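DNA mismatch repair protein PMS1 (Saccharomyces cerevisiae, PDB 3H4L) probably acts in DNA mismatch repair, using an N-terminal domain of the histidine kinase, gyrase B and Hsp90 ATPase type that binds an ATP analogue. Local coordinates at residues B[179-182]-B[183-187]; B[210-213]-B[214-217]; B[338-341]-B[342-345]; B[22-25]-B[26-30]. One frame throughout, in Å; residues are numbered along the deposited sequence.

In the fold
The four contacts are local ones at helix ends. Interaction 1 closes helix 167-184, and interactions 2, 3 and 4 open helices 213-221, 343-362 and 26-39. Interactions 1 and 2 touch, with centres about 8 Å apart. A186 O lies 3.1 Å from S211 N, a probable hydrogen bond, and I184 CD1 lies 3.7 Å from M213 CE. Interactions 1 and 4 lie nearest the nucleotide: the side chains of Y181 and V22 are about 9 and 8 Å from a bound ATP analogue. Their centres are about 19 Å apart. Interaction 3 touches none of the others, its centre 25 to 29 Å from theirs; the centres of interactions 2 and 4 are also about 27 Å apart.

Interaction 1: B[179-182]-B[183-187]; sequences QGYA and IINAA
The last turn of helix 167-184 closes with two backbone hydrogen bonds, from I183 N to Q179 O (2.9 Å) and from N185 N to Y181 O (3.1 Å). N185 is the first residue to leave helical geometry, and its side chain folds back on the turn it has just left. With CG opposite the carbonyl carbon and beside the backbone N (chi1 -68°), the amide reaches back to the helix. Its ND2 donates to Y181 O at 2.6 Å. Two donors of one residue therefore grip a single carbonyl. The amide comes in more from the flank of the C=O bond than the backbone N does.

This is a helix C-terminus whose Y181 carbonyl is shared by the backbone N and the side chain of N185. N185 is also the centre of an inverse gamma turn, where the chain leaves the helix on its way to strand 189-195 of the ATPase sheet. The N185 amide and the Y181 ring run side by side and point the same way, with planes 19° apart. ND2 sits at the ring edge, 4.1 Å from CD1. The Y181 hydroxyl is bonded elsewhere, to D35 on helix 26-39. I183 lays CG1 3.1 Å from Q179 O and packs on M213 and F221. I184 rests CG2 3.6 Å from Y181 O.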
loop_
_atom_site.group_PDB
_atom_site.type_symbol
_atom_site.label_atom_id
_atom_site.label_comp_id
_atom_site.label_asym_id
_atom_site.label_seq_id
_atom_site.Cartn_x
_atom_site.Cartn_y
_atom_site.Cartn_z
ATOM N N GLN B 179 6.097 3.579 10.849
ATOM C CA GLN B 179 5.182 4.560 11.429
ATOM C C GLN B 179 5.900 5.317 12.548
ATOM O O GLN B 179 5.739 6.540 12.686
ATOM C CB GLN B 179 3.926 3.870 11.969
ATOM C CG GLN B 179 3.097 3.184 10.881
ATOM C CD GLN B 179 1.993 2.309 11.437
ATOM O OE1 GLN B 179 2.222 1.498 12.329
ATOM N NE2 GLN B 179 0.788 2.458 10.902
ATOM N N GLY B 180 6.713 4.598 13.325
ATOM C CA GLY B 180 7.452 5.233 14.404
ATOM C C GLY B 180 8.378 6.346 13.916
ATOM O O GLY B 180 8.407 7.447 14.465
ATOM N N TYR B 181 9.137 6.069 12.866
ATOM C CA TYR B 181 10.051 7.062 12.335
ATOM C C TYR B 181 9.296 8.260 11.757
ATOM O O TYR B 181 9.725 9.406 11.884
ATOM C CB TYR B 181 10.910 6.440 11.235
ATOM C CG TYR B 181 12.088 5.605 11.702
ATOM C CD1 TYR B 181 13.247 6.213 12.183
ATOM C CD2 TYR B 181 12.068 4.207 11.591
ATOM C CE1 TYR B 181 14.355 5.461 12.533
ATOM C CE2 TYR B 181 13.167 3.448 11.938
ATOM C CZ TYR B 181 14.313 4.078 12.407
ATOM O OH TYR B 181 15.428 3.327 12.739
ATOM N N ALA B 182 8.161 7.988 11.123
ATOM C CA ALA B 182 7.374 9.040 10.488
ATOM C C ALA B 182 6.636 9.954 11.454
ATOM O O ALA B 182 6.441 11.137 11.169
ATOM C CB ALA B 182 6.379 8.424 9.513
ATOM N N ILE B 183 6.208 9.421 12.588
ATOM C CA ILE B 183 5.488 10.260 13.520
ATOM C C ILE B 183 6.382 11.276 14.230
ATOM O O ILE B 183 5.962 12.404 14.482
ATOM C CB ILE B 183 4.744 9.416 14.552
ATOM C CG1 ILE B 183 3.674 8.588 13.841
ATOM C CG2 ILE B 183 4.111 10.311 15.605
ATOM C CD1 ILE B 183 2.917 7.667 14.751
ATOM N N ILE B 184 7.619 10.899 14.532
ATOM C CA ILE B 184 8.508 11.814 15.228
ATOM C C ILE B 184 9.308 12.725 14.306
ATOM O O ILE B 184 9.680 13.828 14.694
ATOM C CB ILE B 184 9.499 11.055 16.119
ATOM C CG1 ILE B 184 10.218 12.031 17.060
ATOM C CG2 ILE B 184 10.519 10.335 15.259
ATOM C CD1 ILE B 184 9.315 12.678 18.111
ATOM N N ASN B 185 9.572 12.275 13.088
ATOM C CA ASN B 185 10.352 13.080 12.156
ATOM C C ASN B 185 9.538 14.019 11.270
ATOM O O ASN B 185 9.363 13.791 10.070
ATOM C CB ASN B 185 11.237 12.173 11.311
ATOM C CG ASN B 185 12.328 11.519 12.130
ATOM O OD1 ASN B 185 13.266 12.180 12.574
ATOM N ND2 ASN B 185 12.203 10.216 12.350
ATOM N N ALA B 186 9.070 15.092 11.901
ATOM C CA ALA B 186 8.278 16.133 11.267
ATOM C C ALA B 186 9.007 16.805 10.102
ATOM O O ALA B 186 8.410 17.103 9.070
ATOM C CB ALA B 186 7.916 17.174 12.310
ATOM N N ALA B 187 10.299 17.050 10.277
ATOM C CA ALA B 187 11.104 17.698 9.252
ATOM C C ALA B 187 11.400 16.762 8.081
ATOM O O ALA B 187 12.145 17.120 7.162
ATOM C CB ALA B 187 12.412 18.194 9.867
#

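Interaction 2: B[210-213]-B[214-217]; sequences NSSM and RKNI
S212 caps the N-terminus of helix 213-221: its OG accepts from K215 N at 3.3 Å, in an almost perfectly straight bond (179° at the hydrogen). This is the classic N-cap, in which a side-chain oxygen takes up a backbone N-H of the first helical turn. The S212 OG lies between its own backbone N and carbonyl carbon (chi1 69°), which turns it towards the start of the helix. S212 serves the helix twice, because its O also accepts from N216 N at 3.1 Å, in the carbonyl plane. The next bond in the series runs from I217 N to M213 O at 2.8 Å.

The tight part of the contact is on the inner side. S211 and N216 are buried there, and the S211 CB meets N216 OD1 at 3.3 Å. The S211 hydroxyl itself is bonded to M208 O. M213 and I217 lie side by side and point the same way, with M213 CG 4.0 Å from I217 CD1. Both pack on I183 of helix 167-184, so this apolar pair joins the two helices.

The solvent side is looser. R214 runs its chain fully extended, leads its guanidinium away from residues 210-213 and packs on Y267 and M226. Of its side chain, CB comes nearest S212, 3.7 Å from OG. K215 is exposed too, but the base of its chain stays close to the cap. Its CG passes 3.3 Å from S212 OG, the same oxygen that accepts from the lysine's own backbone N.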
loop_
_atom_site.group_PDB
_atom_site.type_symbol
_atom_site.label_atom_id
_atom_site.label_comp_id
_atom_site.label_asym_id
_atom_site.label_seq_id
_atom_site.Cartn_x
_atom_site.Cartn_y
_atom_site.Cartn_z
ATOM N N ASN B 210 7.678 18.884 7.002
ATOM C CA ASN B 210 7.367 19.933 7.977
ATOM C C ASN B 210 5.985 19.791 8.628
ATOM O O ASN B 210 5.226 20.755 8.700
ATOM C CB ASN B 210 7.484 21.320 7.324
ATOM C CG ASN B 210 8.870 21.586 6.746
ATOM O OD1 ASN B 210 9.882 21.119 7.276
ATOM N ND2 ASN B 210 8.920 22.358 5.668
ATOM N N SER B 211 5.669 18.594 9.113
ATOM C CA SER B 211 4.379 18.331 9.750
ATOM C C SER B 211 4.527 18.093 11.244
ATOM O O SER B 211 5.405 17.349 11.670
ATOM C CB SER B 211 3.716 17.088 9.143
ATOM O OG SER B 211 3.462 17.245 7.761
ATOM N N SER B 212 3.662 18.705 12.043
ATOM C CA SER B 212 3.724 18.500 13.482
ATOM C C SER B 212 3.421 17.022 13.744
ATOM O O SER B 212 2.886 16.327 12.876
ATOM C CB SER B 212 2.684 19.369 14.189
ATOM O OG SER B 212 1.368 18.921 13.903
ATOM N N MET B 213 3.770 16.549 14.937
ATOM C CA MET B 213 3.525 15.161 15.326
ATOM C C MET B 213 2.044 14.823 15.132
ATOM O O MET B 213 1.687 13.727 14.703
ATOM C CB MET B 213 3.911 14.958 16.795
ATOM C CG MET B 213 3.567 13.588 17.344
ATOM S SD MET B 213 4.035 13.406 19.071
ATOM C CE MET B 213 5.835 13.579 18.964
ATOM N N ARG B 214 1.186 15.784 15.453
ATOM C CA ARG B 214 -0.246 15.605 15.315
ATOM C C ARG B 214 -0.642 15.329 13.872
ATOM O O ARG B 214 -1.282 14.318 13.578
ATOM C CB ARG B 214 -0.974 16.850 15.804
ATOM C CG ARG B 214 -2.468 16.770 15.611
ATOM C CD ARG B 214 -3.173 17.945 16.232
ATOM N NE ARG B 214 -4.605 17.699 16.309
ATOM C CZ ARG B 214 -5.446 18.421 17.037
ATOM N NH1 ARG B 214 -4.997 19.444 17.754
ATOM N NH2 ARG B 214 -6.736 18.114 17.056
ATOM N N LYS B 215 -0.272 16.236 12.973
ATOM C CA LYS B 215 -0.603 16.061 11.570
ATOM C C LYS B 215 -0.146 14.682 11.104
ATOM O O LYS B 215 -0.851 14.017 10.336
ATOM C CB LYS B 215 0.039 17.159 10.719
ATOM C CG LYS B 215 -0.412 18.571 11.107
ATOM C CD LYS B 215 0.104 19.648 10.151
ATOM C CE LYS B 215 -0.559 19.541 8.784
ATOM N NZ LYS B 215 -0.070 20.568 7.812
ATOM N N ASN B 216 1.014 14.238 11.589
ATOM C CA ASN B 216 1.540 12.930 11.206
ATOM C C ASN B 216 0.799 11.752 11.827
ATOM O O ASN B 216 0.665 10.708 11.198
ATOM C CB ASN B 216 3.036 12.819 11.521
ATOM C CG ASN B 216 3.888 13.644 10.577
ATOM O OD1 ASN B 216 3.520 13.851 9.425
ATOM N ND2 ASN B 216 5.035 14.107 11.054
ATOM N N ILE B 217 0.322 11.892 13.058
ATOM C CA ILE B 217 -0.403 10.782 13.667
ATOM C C ILE B 217 -1.701 10.629 12.896
ATOM O O ILE B 217 -2.165 9.518 12.653
ATOM C CB ILE B 217 -0.740 11.036 15.158
ATOM C CG1 ILE B 217 0.545 11.052 15.989
ATOM C CG2 ILE B 217 -1.703 9.955 15.675
ATOM C CD1 ILE B 217 0.317 11.297 17.464
#

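Interaction 3: B[338-341]-B[342-345]; sequences ILLH and NERA
E343 turns its carboxylate back over the residues before its helix and accepts from L340 N through OE1. The contact lies at the N-terminus of helix 343-362, where N342 is the N-cap.

Within residues 338-345, two hydrogen bonds involve side chains. The one from L340 N to E343 OE1 is short, at 2.7 Å, and nearly straight (171°), with the donor close to the C-O axis. E343 sends CG away from its backbone N (chi1 -166°), and a bend at chi2 completes the return. The capping bond runs from A345 N to N342 OD1 at 3.1 Å, in the carbonyl plane.

The packing contacts are few. L340 crosses E343 at about a right angle, and its CB lies 3.7 Å from OE1. The same oxygen passes 3.4 Å from L339 CA.

Bonds to other loops fix the approach to the helix. H341 O accepts from the Y260 hydroxyl, H341 NE2 pairs with N243 N, and backbone bonds join L339 to D328 and H341 to L326. The cap residue also leans on the histidine: N342 CB stands 4.3 Å above one face of the H341 ring, offset towards its rim.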
loop_
_atom_site.group_PDB
_atom_site.type_symbol
_atom_site.label_atom_id
_atom_site.label_comp_id
_atom_site.label_asym_id
_atom_site.label_seq_id
_atom_site.Cartn_x
_atom_site.Cartn_y
_atom_site.Cartn_z
ATOM N N ILE B 338 18.929 2.674 25.517
ATOM C CA ILE B 338 19.395 3.822 26.278
ATOM C C ILE B 338 19.057 3.789 27.765
ATOM O O ILE B 338 18.000 3.298 28.176
ATOM C CB ILE B 338 18.833 5.127 25.700
ATOM C CG1 ILE B 338 17.316 5.149 25.864
ATOM C CG2 ILE B 338 19.216 5.252 24.236
ATOM C CD1 ILE B 338 16.708 6.483 25.558
ATOM N N LEU B 339 19.978 4.316 28.566
ATOM C CA LEU B 339 19.798 4.392 30.005
ATOM C C LEU B 339 20.121 5.827 30.391
ATOM O O LEU B 339 21.205 6.328 30.084
ATOM C CB LEU B 339 20.741 3.426 30.727
ATOM C CG LEU B 339 20.661 1.940 30.365
ATOM C CD1 LEU B 339 21.394 1.133 31.424
ATOM C CD2 LEU B 339 19.210 1.487 30.285
ATOM N N LEU B 340 19.169 6.490 31.043
ATOM C CA LEU B 340 19.356 7.876 31.465
ATOM C C LEU B 340 20.068 7.962 32.815
ATOM O O LEU B 340 20.199 6.965 33.533
ATOM C CB LEU B 340 18.006 8.602 31.545
ATOM C CG LEU B 340 17.176 8.739 30.264
ATOM C CD1 LEU B 340 15.903 9.514 30.574
ATOM C CD2 LEU B 340 17.980 9.449 29.185
ATOM N N HIS B 341 20.529 9.166 33.146
ATOM C CA HIS B 341 21.240 9.422 34.397
ATOM C C HIS B 341 20.311 9.327 35.607
ATOM O O HIS B 341 19.423 10.169 35.786
ATOM C CB HIS B 341 21.874 10.812 34.354
ATOM C CG HIS B 341 22.638 11.162 35.590
ATOM N ND1 HIS B 341 23.798 10.515 35.955
ATOM C CD2 HIS B 341 22.402 12.084 36.553
ATOM C CE1 HIS B 341 24.246 11.026 37.089
ATOM N NE2 HIS B 341 23.416 11.979 37.473
ATOM N N ASN B 342 20.528 8.309 36.439
ATOM C CA ASN B 342 19.700 8.096 37.624
ATOM C C ASN B 342 18.288 7.767 37.127
ATOM O O ASN B 342 17.310 8.400 37.524
ATOM C CB ASN B 342 19.682 9.370 38.480
ATOM C CG ASN B 342 19.141 9.138 39.878
ATOM O OD1 ASN B 342 18.086 8.528 40.062
ATOM N ND2 ASN B 342 19.858 9.638 40.874
ATOM N N GLU B 343 18.193 6.771 36.252
ATOM C CA GLU B 343 16.909 6.384 35.684
ATOM C C GLU B 343 15.852 6.057 36.739
ATOM O O GLU B 343 14.660 6.253 36.500
ATOM C CB GLU B 343 17.092 5.203 34.722
ATOM C CG GLU B 343 15.883 4.949 33.816
ATOM C CD GLU B 343 16.264 4.367 32.455
ATOM O OE1 GLU B 343 16.976 5.054 31.687
ATOM O OE2 GLU B 343 15.851 3.227 32.150
ATOM N N ARG B 344 16.285 5.575 37.902
ATOM C CA ARG B 344 15.355 5.236 38.980
ATOM C C ARG B 344 14.535 6.460 39.412
ATOM O O ARG B 344 13.318 6.374 39.587
ATOM C CB ARG B 344 16.120 4.660 40.168
ATOM N N ALA B 345 15.207 7.597 39.581
ATOM C CA ALA B 345 14.534 8.830 39.968
ATOM C C ALA B 345 13.580 9.229 38.844
ATOM O O ALA B 345 12.395 9.453 39.076
ATOM C CB ALA B 345 15.552 9.931 40.209
#

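Interaction 4: B[22-25]-B[26-30]; sequences VITD and LTTAV
D25 and T28 meet at the start of helix 26-39, where a backbone bond from A29 N to D25 O (3.1 Å, 166°) begins the helical series. The D25 side chain can be followed outward. Its CB lies beside the backbone of L26, next to the N of that residue. CG sits between the backbone N and the carbonyl carbon of D25 (chi1 52°), 3.6 Å from L26 N. That torsion swings the carboxylate over the first turn. OD1 then accepts from T28 N at 3.0 Å, nearly along its C-O axis, and also lies 3.0 Å from T28 OG1. OD2 points elsewhere and forms a salt bridge with K173 of helix 167-184.

D25 is thus the N-cap of the helix, and its carboxylate probably gains from the partial positive charge at that helix end. The helix goes on to supply E32, N36 and S37 to the nucleotide pocket of this ATPase domain of the GHKL type. T24, just before the cap, meets the T28 side chain: T24 OG1 lies 2.7 Å from T28 OG1, the two side chains crossing at about a right angle. The T28 hydroxyl is thus close to both T24 OG1 and D25 OD1.

The methyl group of T28 is directed to V22 O, with CG2 3.5 Å away. I23 CG2 packs on A29 CB at 3.8 Å, and both residues lean on L105 of helix 101-107. T27 faces helix 167-184, where its hydroxyl is bonded to Q170.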
loop_
_atom_site.group_PDB
_atom_site.type_symbol
_atom_site.label_atom_id
_atom_site.label_comp_id
_atom_site.label_asym_id
_atom_site.label_seq_id
_atom_site.Cartn_x
_atom_site.Cartn_y
_atom_site.Cartn_z
ATOM N N VAL B 22 23.257 -9.997 12.251
ATOM C CA VAL B 22 23.073 -8.552 12.255
ATOM C C VAL B 22 21.732 -8.156 11.636
ATOM O O VAL B 22 21.003 -7.347 12.196
ATOM C CB VAL B 22 24.205 -7.843 11.515
ATOM C CG1 VAL B 22 23.889 -6.372 11.386
ATOM C CG2 VAL B 22 25.512 -8.031 12.282
ATOM N N ILE B 23 21.411 -8.732 10.482
ATOM C CA ILE B 23 20.145 -8.434 9.824
ATOM C C ILE B 23 19.209 -9.610 10.095
ATOM O O ILE B 23 19.114 -10.537 9.293
ATOM C CB ILE B 23 20.333 -8.256 8.297
ATOM C CG1 ILE B 23 21.477 -7.271 8.021
ATOM C CG2 ILE B 23 19.036 -7.765 7.669
ATOM C CD1 ILE B 23 21.349 -5.935 8.755
ATOM N N THR B 24 18.537 -9.565 11.245
ATOM C CA THR B 24 17.631 -10.630 11.657
ATOM C C THR B 24 16.443 -10.802 10.730
ATOM O O THR B 24 16.063 -11.926 10.420
ATOM C CB THR B 24 17.120 -10.409 13.106
ATOM O OG1 THR B 24 16.759 -9.032 13.284
ATOM C CG2 THR B 24 18.208 -10.797 14.122
ATOM N N ASP B 25 15.846 -9.699 10.297
ATOM C CA ASP B 25 14.727 -9.784 9.371
ATOM C C ASP B 25 14.554 -8.535 8.519
ATOM O O ASP B 25 15.352 -7.602 8.594
ATOM C CB ASP B 25 13.420 -10.095 10.105
ATOM C CG ASP B 25 13.153 -9.159 11.267
ATOM O OD1 ASP B 25 13.710 -8.038 11.285
ATOM O OD2 ASP B 25 12.363 -9.553 12.158
ATOM N N LEU B 26 13.504 -8.533 7.706
ATOM C CA LEU B 26 13.215 -7.420 6.820
ATOM C C LEU B 26 13.117 -6.118 7.598
ATOM O O LEU B 26 13.635 -5.088 7.170
ATOM C CB LEU B 26 11.908 -7.679 6.069
ATOM C CG LEU B 26 11.460 -6.547 5.143
ATOM C CD1 LEU B 26 12.445 -6.408 3.992
ATOM C CD2 LEU B 26 10.058 -6.828 4.634
ATOM N N THR B 27 12.457 -6.174 8.754
ATOM C CA THR B 27 12.283 -4.994 9.593
ATOM C C THR B 27 13.618 -4.393 10.041
ATOM O O THR B 27 13.797 -3.175 10.024
ATOM C CB THR B 27 11.426 -5.336 10.825
ATOM O OG1 THR B 27 10.141 -5.799 10.389
ATOM C CG2 THR B 27 11.246 -4.110 11.714
ATOM N N THR B 28 14.553 -5.244 10.445
ATOM C CA THR B 28 15.863 -4.774 10.885
ATOM C C THR B 28 16.558 -4.121 9.698
ATOM O O THR B 28 17.161 -3.054 9.825
ATOM C CB THR B 28 16.729 -5.948 11.393
ATOM O OG1 THR B 28 16.048 -6.599 12.471
ATOM C CG2 THR B 28 18.083 -5.462 11.887
ATOM N N ALA B 29 16.469 -4.760 8.537
ATOM C CA ALA B 29 17.097 -4.205 7.349
ATOM C C ALA B 29 16.559 -2.800 7.102
ATOM O O ALA B 29 17.327 -1.875 6.865
ATOM C CB ALA B 29 16.828 -5.103 6.140
ATOM N N VAL B 30 15.240 -2.642 7.177
ATOM C CA VAL B 30 14.609 -1.342 6.968
ATOM C C VAL B 30 15.092 -0.318 7.984
ATOM O O VAL B 30 15.375 0.831 7.633
ATOM C CB VAL B 30 13.079 -1.438 7.077
ATOM C CG1 VAL B 30 12.455 -0.057 6.904
ATOM C CG2 VAL B 30 12.545 -2.409 6.028
#